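Local coordinates for ABC transporter substrate-binding protein (Staphylococcus aureus subsp. aureus NCTC 8325, PDB 3UN6) that binds zinc and probably serves as the substrate-binding component of an ABC-type import system, its physiological ligand not being established, at residues I94-K99 with H144-H149; T148-L153 with K299-F304; L152-R157 with F167-M172. All blocks are in the same frame, centred on the assembly; numbering follows the deposited sequence.

Interaction 1 (I94-K99 with H144-H149); sequences IELAMK and HRYSTH. With PO4 (phosphate ion), chain E; PO4 (phosphate ion), chain F.
With chi1 at -65° the CG of E95 lies beside its backbone N, and a bend at chi2 turns the carboxylate across the side chain of T148. L96, its CG trans to the backbone N (chi1 -175°), sends CD1 over a face of H144. These contacts join helix 94-102 to the loop that opens helix 148-159, within a fold consistent with the type 2 periplasmic-binding proteins related to NrtA and close to the zinc site: the side chain of T148 is about 7 Å from a zinc ion. T148 OG1 lies 2.7 Å from E95 OE2 and also bonds to Y219 O, next to the zinc ligand C220, so the hydroxyl stands between two acceptors. Water 1 donates to E95 OE1 and accepts from T148 N, so the carboxylate reaches that backbone N through the water and the hydroxyl directly. S147 is the N-cap residue there, its OG capping Y150 N and also donating to H144 O. L96 CD1 sits 3.7 Å from the centroid of the H144 ring, a CH-pi contact. That ring is pinned at its edge: ND1 accepts a hydrogen bond from Y146 N in the ring plane at 3.1 Å, and NE2 donates to O2 of the chain F phosphate. K99 CB lies over the rim of one face of Y146 and its CG makes an off-centre CH-pi contact, 3.8 Å from Y146 CE2, while R145 CG covers the opposite face. R145 holds both phosphates, probably from the crystallisation liquor; its NH2 reaches O2 of the chain E ion at 2.8 Å and O3 of the chain F ion at 2.7 Å.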
loop_
_atom_site.group_PDB
_atom_site.type_symbol
_atom_site.label_atom_id
_atom_site.label_comp_id
_atom_site.label_asym_id
_atom_site.label_seq_id
_atom_site.Cartn_x
_atom_site.Cartn_y
_atom_site.Cartn_z
ATOM N N ILE A 94 0.732 0.084 6.233
ATOM C CA ILE A 94 1.002 0.888 7.426
ATOM C C ILE A 94 0.661 0.149 8.721
ATOM O O ILE A 94 1.368 0.299 9.714
ATOM C CB ILE A 94 0.338 2.323 7.336
ATOM C CG1 ILE A 94 0.866 3.228 8.454
ATOM C CG2 ILE A 94 -1.201 2.243 7.330
ATOM C CD1 ILE A 94 0.230 4.647 8.484
ATOM N N GLU A 95 -0.392 -0.684 8.702
ATOM C CA GLU A 95 -0.820 -1.393 9.908
ATOM C C GLU A 95 0.169 -2.476 10.248
ATOM O O GLU A 95 0.444 -2.706 11.408
ATOM C CB GLU A 95 -2.237 -2.005 9.777
ATOM C CG GLU A 95 -3.414 -0.976 9.624
ATOM C CD GLU A 95 -3.623 -0.442 8.197
ATOM O OE1 GLU A 95 -2.861 -0.819 7.269
ATOM O OE2 GLU A 95 -4.581 0.347 7.990
ATOM N N LEU A 96 0.693 -3.133 9.212
ATOM C CA LEU A 96 1.682 -4.222 9.334
ATOM C C LEU A 96 2.969 -3.685 9.944
ATOM O O LEU A 96 3.562 -4.301 10.844
ATOM C CB LEU A 96 1.945 -4.830 7.950
ATOM C CG LEU A 96 2.861 -6.048 7.858
ATOM C CD1 LEU A 96 2.438 -7.164 8.832
ATOM C CD2 LEU A 96 2.914 -6.553 6.391
ATOM N N ALA A 97 3.399 -2.539 9.428
ATOM C CA ALA A 97 4.571 -1.824 9.948
ATOM C C ALA A 97 4.330 -1.342 11.413
ATOM O O ALA A 97 5.210 -1.417 12.252
ATOM C CB ALA A 97 4.906 -0.648 9.024
HETATM N N MSE A 98 3.125 -0.861 11.711
HETATM C CA MSE A 98 2.770 -0.429 13.079
HETATM C C MSE A 98 2.823 -1.603 14.077
HETATM O O MSE A 98 3.289 -1.460 15.196
HETATM C CB MSE A 98 1.358 0.170 13.095
HETATM C CG MSE A 98 1.254 1.555 12.478
HETATM SE SE MSE A 98 -0.572 2.080 11.976
HETATM C CE MSE A 98 -1.354 2.041 13.753
ATOM N N LYS A 99 2.315 -2.759 13.662
ATOM C CA LYS A 99 2.319 -3.955 14.494
ATOM C C LYS A 99 3.755 -4.390 14.750
ATOM O O LYS A 99 4.127 -4.662 15.879
ATOM C CB LYS A 99 1.544 -5.080 13.805
ATOM C CG LYS A 99 1.634 -6.423 14.488
ATOM C CD LYS A 99 1.017 -6.405 15.860
ATOM C CE LYS A 99 1.117 -7.789 16.496
ATOM N NZ LYS A 99 0.651 -7.817 17.909
ATOM N N HIS A 144 -3.375 -9.048 4.067
ATOM C CA HIS A 144 -2.846 -9.358 5.387
ATOM C C HIS A 144 -3.916 -8.947 6.401
ATOM O O HIS A 144 -4.713 -8.047 6.131
ATOM C CB HIS A 144 -1.560 -8.557 5.673
ATOM C CG HIS A 144 -0.727 -9.134 6.774
ATOM N ND1 HIS A 144 -0.982 -8.900 8.109
ATOM C CD2 HIS A 144 0.339 -9.967 6.735
ATOM C CE1 HIS A 144 -0.101 -9.562 8.843
ATOM N NE2 HIS A 144 0.714 -10.215 8.033
ATOM N N ARG A 145 -3.958 -9.606 7.550
ATOM C CA ARG A 145 -4.921 -9.200 8.595
ATOM C C ARG A 145 -4.688 -7.734 9.060
ATOM O O ARG A 145 -5.621 -7.054 9.438
ATOM C CB ARG A 145 -4.886 -10.150 9.778
ATOM C CG ARG A 145 -3.545 -10.327 10.452
ATOM C CD ARG A 145 -3.637 -11.548 11.345
ATOM N NE ARG A 145 -2.409 -11.838 12.058
ATOM C CZ ARG A 145 -1.345 -12.440 11.534
ATOM N NH1 ARG A 145 -1.306 -12.776 10.247
ATOM N NH2 ARG A 145 -0.298 -12.674 12.304
ATOM N N TYR A 146 -3.444 -7.273 9.043
ATOM C CA TYR A 146 -3.133 -5.897 9.434
ATOM C C TYR A 146 -3.032 -5.094 8.168
ATOM O O TYR A 146 -1.937 -4.876 7.627
ATOM C CB TYR A 146 -1.850 -5.831 10.277
ATOM C CG TYR A 146 -1.896 -6.797 11.457
ATOM C CD1 TYR A 146 -2.941 -6.746 12.374
ATOM C CD2 TYR A 146 -0.883 -7.731 11.670
ATOM C CE1 TYR A 146 -2.998 -7.628 13.453
ATOM C CE2 TYR A 146 -0.940 -8.617 12.741
ATOM C CZ TYR A 146 -1.997 -8.549 13.630
ATOM O OH TYR A 146 -2.068 -9.415 14.696
ATOM N N SER A 147 -4.187 -4.659 7.679
ATOM C CA SER A 147 -4.243 -3.919 6.442
ATOM C C SER A 147 -5.415 -2.975 6.421
ATOM O O SER A 147 -6.389 -3.192 7.110
ATOM C CB SER A 147 -4.346 -4.875 5.253
ATOM O OG SER A 147 -5.578 -5.612 5.223
ATOM N N THR A 148 -5.280 -1.910 5.646
ATOM C CA THR A 148 -6.359 -0.954 5.408
ATOM C C THR A 148 -7.521 -1.656 4.675
ATOM O O THR A 148 -8.662 -1.254 4.771
ATOM C CB THR A 148 -5.814 0.230 4.597
ATOM O OG1 THR A 148 -4.894 0.946 5.417
ATOM C CG2 THR A 148 -6.935 1.215 4.101
ATOM N N HIS A 149 -7.198 -2.717 3.955
ATOM C CA HIS A 149 -8.185 -3.515 3.223
ATOM C C HIS A 149 -9.171 -4.153 4.173
ATOM O O HIS A 149 -10.375 -4.091 3.932
ATOM C CB HIS A 149 -7.446 -4.543 2.368
ATOM C CG HIS A 149 -6.374 -3.921 1.550
ATOM N ND1 HIS A 149 -5.063 -3.843 1.984
ATOM C CD2 HIS A 149 -6.432 -3.233 0.384
ATOM C CE1 HIS A 149 -4.354 -3.181 1.090
ATOM N NE2 HIS A 149 -5.157 -2.803 0.107
HETATM P P PO4 E . -0.301 -11.890 16.117
HETATM O O1 PO4 E . -0.302 -13.395 16.076
HETATM O O2 PO4 E . -0.715 -11.351 14.771
HETATM O O3 PO4 E . -1.289 -11.423 17.163
HETATM O O4 PO4 E . 1.068 -11.352 16.441
HETATM P P PO4 F . 2.142 -13.194 9.310
HETATM O O1 PO4 F . 0.884 -13.535 8.555
HETATM O O2 PO4 F . 2.583 -11.786 9.006
HETATM O O3 PO4 F . 1.882 -13.269 10.794
HETATM O O4 PO4 F . 3.203 -14.197 8.938
HETATM O O HOH W 1 -2.768 -1.288 4.544
#

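Interaction 2 (T148-L153 with K299-F304); sequences THYLLL and KQHHLF
Y150 turns a ring edge toward the face of H301, the centroids 5.6 Å apart and the planes at 77°, an edge-to-face (T-shaped) pair. Its CE1 is the atom that does the touching, 4.0 Å from H301 CB, which lies near the plane of the tyrosine ring. The same CE1 meets CD2 of L303 at 3.8 Å as the two side chains run past each other in opposite directions, so one ring corner fits between histidine and leucine. The tyrosine reaches across because its CG is trans to the backbone N (chi1 170°). Its neighbour L151 extends CD2 to H301 ND1 at 3.6 Å, and lies 4.3 Å from L303 CD1 through the same methyl. Helix 148-159 is thereby packed against the C-terminal end of helix 288-300, where a Schellman motif closes the helix: H302, with positive phi, is its C-prime residue, H302 N bonds to K299 O and L303 N to V298 O. H301, before the reversal, and L303, after it, both point toward helix 148-159. The far side of Y150 meets Y169 in another edge-to-face pair. H301 ND1 bonds to L297 O, and a bond to a carbonyl oxygen implies a proton on ND1; that bond holds the imidazole to its own helix end, whereas its join to helix 148-159 is aromatic and aliphatic packing.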
loop_
_atom_site.group_PDB
_atom_site.type_symbol
_atom_site.label_atom_id
_atom_site.label_comp_id
_atom_site.label_asym_id
_atom_site.label_seq_id
_atom_site.Cartn_x
_atom_site.Cartn_y
_atom_site.Cartn_z
ATOM N N THR A 148 -5.280 -1.910 5.646
ATOM C CA THR A 148 -6.359 -0.954 5.408
ATOM C C THR A 148 -7.521 -1.656 4.675
ATOM O O THR A 148 -8.662 -1.254 4.771
ATOM C CB THR A 148 -5.814 0.230 4.597
ATOM O OG1 THR A 148 -4.894 0.946 5.417
ATOM C CG2 THR A 148 -6.935 1.215 4.101
ATOM N N HIS A 149 -7.198 -2.717 3.955
ATOM C CA HIS A 149 -8.185 -3.515 3.223
ATOM C C HIS A 149 -9.171 -4.153 4.173
ATOM O O HIS A 149 -10.375 -4.091 3.932
ATOM C CB HIS A 149 -7.446 -4.543 2.368
ATOM C CG HIS A 149 -6.374 -3.921 1.550
ATOM N ND1 HIS A 149 -5.063 -3.843 1.984
ATOM C CD2 HIS A 149 -6.432 -3.233 0.384
ATOM C CE1 HIS A 149 -4.354 -3.181 1.090
ATOM N NE2 HIS A 149 -5.157 -2.803 0.107
ATOM N N TYR A 150 -8.678 -4.749 5.263
ATOM C CA TYR A 150 -9.554 -5.284 6.311
ATOM C C TYR A 150 -10.465 -4.165 6.857
ATOM O O TYR A 150 -11.661 -4.362 7.040
ATOM C CB TYR A 150 -8.735 -5.864 7.473
ATOM C CG TYR A 150 -9.548 -6.219 8.705
ATOM C CD1 TYR A 150 -9.582 -5.388 9.822
ATOM C CD2 TYR A 150 -10.324 -7.379 8.732
ATOM C CE1 TYR A 150 -10.340 -5.731 10.946
ATOM C CE2 TYR A 150 -11.060 -7.716 9.825
ATOM C CZ TYR A 150 -11.077 -6.898 10.928
ATOM O OH TYR A 150 -11.837 -7.285 11.995
ATOM N N LEU A 151 -9.885 -3.005 7.120
ATOM C CA LEU A 151 -10.646 -1.880 7.657
ATOM C C LEU A 151 -11.699 -1.378 6.676
ATOM O O LEU A 151 -12.814 -1.066 7.066
ATOM C CB LEU A 151 -9.708 -0.723 8.052
ATOM C CG LEU A 151 -8.628 -1.113 9.074
ATOM C CD1 LEU A 151 -7.670 0.071 9.313
ATOM C CD2 LEU A 151 -9.238 -1.604 10.390
ATOM N N LEU A 152 -11.340 -1.293 5.400
ATOM C CA LEU A 152 -12.274 -0.840 4.371
ATOM C C LEU A 152 -13.470 -1.776 4.292
ATOM O O LEU A 152 -14.632 -1.335 4.231
ATOM C CB LEU A 152 -11.577 -0.761 3.006
ATOM C CG LEU A 152 -10.650 0.425 2.738
ATOM C CD1 LEU A 152 -9.753 0.158 1.524
ATOM C CD2 LEU A 152 -11.475 1.702 2.551
ATOM N N LEU A 153 -13.185 -3.074 4.323
ATOM C CA LEU A 153 -14.236 -4.065 4.230
ATOM C C LEU A 153 -15.156 -4.050 5.430
ATOM O O LEU A 153 -16.370 -4.166 5.272
ATOM C CB LEU A 153 -13.654 -5.449 3.971
ATOM C CG LEU A 153 -13.249 -5.756 2.529
ATOM C CD1 LEU A 153 -12.337 -7.058 2.524
ATOM C CD2 LEU A 153 -14.476 -5.946 1.681
ATOM N N LYS A 299 -7.472 0.401 16.791
ATOM C CA LYS A 299 -7.873 0.296 18.208
ATOM C C LYS A 299 -9.323 -0.203 18.280
ATOM O O LYS A 299 -9.671 -1.099 19.061
ATOM C CB LYS A 299 -7.808 1.685 18.887
ATOM C CG LYS A 299 -7.126 1.746 20.227
ATOM C CD LYS A 299 -7.519 0.681 21.179
ATOM C CE LYS A 299 -6.864 0.948 22.503
ATOM N NZ LYS A 299 -7.086 -0.158 23.416
ATOM N N GLN A 300 -10.164 0.398 17.453
ATOM C CA GLN A 300 -11.578 0.062 17.419
ATOM C C GLN A 300 -11.865 -1.414 17.065
ATOM O O GLN A 300 -12.815 -1.976 17.574
ATOM C CB GLN A 300 -12.321 1.048 16.519
ATOM C CG GLN A 300 -13.788 0.799 16.365
ATOM C CD GLN A 300 -14.566 2.102 16.269
ATOM O OE1 GLN A 300 -14.990 2.510 15.179
ATOM N NE2 GLN A 300 -14.712 2.798 17.420
ATOM N N HIS A 301 -11.037 -2.037 16.218
ATOM C CA HIS A 301 -11.201 -3.462 15.886
ATOM C C HIS A 301 -10.292 -4.376 16.728
ATOM O O HIS A 301 -10.135 -5.558 16.412
ATOM C CB HIS A 301 -10.966 -3.712 14.394
ATOM C CG HIS A 301 -11.991 -3.076 13.514
ATOM N ND1 HIS A 301 -11.795 -1.854 12.908
ATOM C CD2 HIS A 301 -13.236 -3.473 13.164
ATOM C CE1 HIS A 301 -12.873 -1.530 12.213
ATOM N NE2 HIS A 301 -13.762 -2.498 12.351
ATOM N N HIS A 302 -9.729 -3.841 17.811
ATOM C CA HIS A 302 -8.856 -4.591 18.700
ATOM C C HIS A 302 -7.710 -5.289 17.971
ATOM O O HIS A 302 -7.217 -6.304 18.441
ATOM C CB HIS A 302 -9.657 -5.646 19.466
ATOM C CG HIS A 302 -10.757 -5.086 20.305
ATOM N ND1 HIS A 302 -10.567 -4.710 21.618
ATOM C CD2 HIS A 302 -12.061 -4.852 20.030
ATOM C CE1 HIS A 302 -11.708 -4.269 22.116
ATOM N NE2 HIS A 302 -12.630 -4.342 21.172
ATOM N N LEU A 303 -7.260 -4.755 16.840
ATOM C CA LEU A 303 -6.180 -5.422 16.112
ATOM C C LEU A 303 -4.913 -5.575 16.976
ATOM O O LEU A 303 -4.379 -6.677 17.125
ATOM C CB LEU A 303 -5.875 -4.717 14.790
ATOM C CG LEU A 303 -6.990 -4.748 13.739
ATOM C CD1 LEU A 303 -6.481 -4.124 12.440
ATOM C CD2 LEU A 303 -7.477 -6.151 13.473
ATOM N N PHE A 304 -4.455 -4.474 17.550
ATOM C CA PHE A 304 -3.266 -4.456 18.423
ATOM C C PHE A 304 -3.207 -3.040 18.986
ATOM O O PHE A 304 -3.929 -2.174 18.485
ATOM C CB PHE A 304 -1.973 -4.809 17.647
ATOM C CG PHE A 304 -1.702 -3.916 16.458
ATOM C CD1 PHE A 304 -2.222 -4.223 15.207
ATOM C CD2 PHE A 304 -0.931 -2.760 16.595
ATOM C CE1 PHE A 304 -1.977 -3.409 14.108
ATOM C CE2 PHE A 304 -0.701 -1.929 15.508
ATOM C CZ PHE A 304 -1.221 -2.257 14.253
#

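Interaction 3 (L152-R157 with F167-M172); sequences LLEELR and FSYHEM
L153 meets Y169 within a beta-alpha-beta unit, strand 138-142, helix 148-159 and strand 167-171, in which the helix runs back almost antiparallel to the second strand (171°, axes 10.2 Å apart at closest approach). Its CD1 comes to the edge of the tyrosine ring, 3.7 Å from Y169 CE1, and the inner side of the leucine rests on F140 and I142 of the first strand. E154 follows. Folded at chi2 (-68°), it brings OE2 into the plane of the Y169 ring and accepts a bond from Y169 OH; the 2.4 Å between these oxygens is shorter than a usual hydrogen bond, and so uncertain in length. The carboxylate stands nearly upright to that ring, at 83°, and water 2 links OE2 to F167 O by donating to both. One turn on, R157 lays its CB over a face of F167, 4.0 Å from the ring centroid, in a CH-pi contact. Its guanidinium then turns back along the helix and forms a side-on salt bridge with E154 through NE and NH2, from above the carboxylate plane, which probably favours the charged carboxylate. OE2 thus takes three donors, Y169 OH, water 2 and R157 NE, while R157 NH2 bonds E154 OE1 at 2.7 Å.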
loop_
_atom_site.group_PDB
_atom_site.type_symbol
_atom_site.label_atom_id
_atom_site.label_comp_id
_atom_site.label_asym_id
_atom_site.label_seq_id
_atom_site.Cartn_x
_atom_site.Cartn_y
_atom_site.Cartn_z
ATOM N N LEU A 152 -11.340 -1.293 5.400
ATOM C CA LEU A 152 -12.274 -0.840 4.371
ATOM C C LEU A 152 -13.470 -1.776 4.292
ATOM O O LEU A 152 -14.632 -1.335 4.231
ATOM C CB LEU A 152 -11.577 -0.761 3.006
ATOM C CG LEU A 152 -10.650 0.425 2.738
ATOM C CD1 LEU A 152 -9.753 0.158 1.524
ATOM C CD2 LEU A 152 -11.475 1.702 2.551
ATOM N N LEU A 153 -13.185 -3.074 4.323
ATOM C CA LEU A 153 -14.236 -4.065 4.230
ATOM C C LEU A 153 -15.156 -4.050 5.430
ATOM O O LEU A 153 -16.370 -4.166 5.272
ATOM C CB LEU A 153 -13.654 -5.449 3.971
ATOM C CG LEU A 153 -13.249 -5.756 2.529
ATOM C CD1 LEU A 153 -12.337 -7.058 2.524
ATOM C CD2 LEU A 153 -14.476 -5.946 1.681
ATOM N N GLU A 154 -14.591 -3.886 6.622
ATOM C CA GLU A 154 -15.398 -3.800 7.827
ATOM C C GLU A 154 -16.253 -2.539 7.841
ATOM O O GLU A 154 -17.364 -2.535 8.375
ATOM C CB GLU A 154 -14.511 -3.862 9.078
ATOM C CG GLU A 154 -14.085 -5.254 9.407
ATOM C CD GLU A 154 -15.239 -6.096 9.858
ATOM O OE1 GLU A 154 -15.707 -5.888 10.996
ATOM O OE2 GLU A 154 -15.674 -6.984 9.104
ATOM N N GLU A 155 -15.724 -1.457 7.296
ATOM C CA GLU A 155 -16.497 -0.228 7.238
ATOM C C GLU A 155 -17.625 -0.390 6.223
ATOM O O GLU A 155 -18.740 0.098 6.447
ATOM C CB GLU A 155 -15.616 0.961 6.895
ATOM C CG GLU A 155 -16.370 2.300 6.836
ATOM C CD GLU A 155 -17.141 2.603 8.110
ATOM O OE1 GLU A 155 -16.625 2.281 9.202
ATOM O OE2 GLU A 155 -18.270 3.155 8.011
ATOM N N LEU A 156 -17.349 -1.105 5.130
ATOM C CA LEU A 156 -18.358 -1.341 4.112
ATOM C C LEU A 156 -19.419 -2.254 4.701
ATOM O O LEU A 156 -20.597 -2.061 4.469
ATOM C CB LEU A 156 -17.750 -1.933 2.814
ATOM C CG LEU A 156 -18.772 -2.410 1.766
ATOM C CD1 LEU A 156 -19.657 -1.271 1.311
ATOM C CD2 LEU A 156 -18.113 -3.054 0.567
ATOM N N ARG A 157 -19.008 -3.223 5.515
ATOM C CA ARG A 157 -19.976 -4.111 6.165
ATOM C C ARG A 157 -20.960 -3.315 7.035
ATOM O O ARG A 157 -22.169 -3.584 7.034
ATOM C CB ARG A 157 -19.267 -5.162 7.038
ATOM C CG ARG A 157 -20.257 -6.119 7.730
ATOM C CD ARG A 157 -19.590 -7.112 8.696
ATOM N NE ARG A 157 -18.722 -6.426 9.637
ATOM C CZ ARG A 157 -19.147 -5.720 10.678
ATOM N NH1 ARG A 157 -20.445 -5.583 10.937
ATOM N NH2 ARG A 157 -18.260 -5.114 11.447
ATOM N N PHE A 167 -18.959 -11.286 7.428
ATOM C CA PHE A 167 -17.872 -11.203 6.449
ATOM C C PHE A 167 -16.728 -11.968 7.133
ATOM O O PHE A 167 -16.405 -11.689 8.286
ATOM C CB PHE A 167 -17.433 -9.775 6.219
ATOM C CG PHE A 167 -18.277 -8.990 5.250
ATOM C CD1 PHE A 167 -19.570 -9.359 4.927
ATOM C CD2 PHE A 167 -17.794 -7.778 4.760
ATOM C CE1 PHE A 167 -20.330 -8.589 4.062
ATOM C CE2 PHE A 167 -18.557 -7.002 3.905
ATOM C CZ PHE A 167 -19.827 -7.418 3.557
ATOM N N SER A 168 -16.150 -12.935 6.426
ATOM C CA SER A 168 -15.048 -13.736 6.937
ATOM C C SER A 168 -13.850 -13.389 6.072
ATOM O O SER A 168 -13.978 -13.277 4.855
ATOM C CB SER A 168 -15.374 -15.221 6.834
ATOM O OG SER A 168 -14.337 -16.000 7.395
ATOM N N TYR A 169 -12.694 -13.206 6.701
ATOM C CA TYR A 169 -11.494 -12.787 5.987
ATOM C C TYR A 169 -10.452 -13.846 5.783
ATOM O O TYR A 169 -10.177 -14.646 6.671
ATOM C CB TYR A 169 -10.895 -11.588 6.702
ATOM C CG TYR A 169 -11.906 -10.489 6.769
ATOM C CD1 TYR A 169 -12.192 -9.710 5.636
ATOM C CD2 TYR A 169 -12.632 -10.257 7.928
ATOM C CE1 TYR A 169 -13.150 -8.709 5.682
ATOM C CE2 TYR A 169 -13.582 -9.243 7.981
ATOM C CZ TYR A 169 -13.848 -8.477 6.851
ATOM O OH TYR A 169 -14.811 -7.460 6.883
ATOM N N HIS A 170 -9.848 -13.822 4.599
ATOM C CA HIS A 170 -8.855 -14.813 4.222
ATOM C C HIS A 170 -7.618 -14.157 3.642
ATOM O O HIS A 170 -7.669 -13.550 2.572
ATOM C CB HIS A 170 -9.477 -15.788 3.226
ATOM C CG HIS A 170 -10.718 -16.441 3.753
ATOM N ND1 HIS A 170 -10.684 -17.572 4.540
ATOM C CD2 HIS A 170 -12.019 -16.075 3.676
ATOM C CE1 HIS A 170 -11.916 -17.897 4.889
ATOM N NE2 HIS A 170 -12.743 -17.000 4.382
ATOM N N GLU A 171 -6.508 -14.295 4.358
ATOM C CA GLU A 171 -5.241 -13.691 3.948
ATOM C C GLU A 171 -4.644 -14.388 2.736
ATOM O O GLU A 171 -4.586 -15.605 2.680
ATOM C CB GLU A 171 -4.234 -13.740 5.103
ATOM C CG GLU A 171 -4.548 -12.780 6.265
ATOM C CD GLU A 171 -3.662 -13.044 7.479
ATOM O OE1 GLU A 171 -2.822 -12.196 7.827
ATOM O OE2 GLU A 171 -3.791 -14.122 8.065
HETATM N N MSE A 172 -4.206 -13.609 1.764
HETATM C CA MSE A 172 -3.553 -14.184 0.599
HETATM C C MSE A 172 -2.767 -13.117 -0.145
HETATM O O MSE A 172 -2.951 -11.936 0.081
HETATM C CB MSE A 172 -4.563 -14.866 -0.320
HETATM C CG MSE A 172 -5.599 -13.941 -0.906
HETATM SE SE MSE A 172 -6.921 -14.982 -1.944
HETATM C CE MSE A 172 -7.718 -16.024 -0.484
HETATM O O HOH W 2 -17.133 -9.619 9.805
#

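How the interactions relate
All three interactions use helix 148-159, in order from its N-terminal end. Along the chain 94-99 comes first, then 144-149, 152-157 and 167-172, with 299-304 far later. The centres of interactions 1 and 2 are about 8 Å apart. Those of interactions 2 and 3 are about 9 Å apart, and those of interactions 1 and 3 about 13 Å. Direct touches join them: F304 CZ packs on E95 O, Y150 on Y169, and R145 forms a salt bridge with E171. One helix thus ties helix 94-102, beside the five-stranded sheet, and the late helix 288-300 to strand 167-171 of the other sheet, with its N-terminal end beside the zinc site.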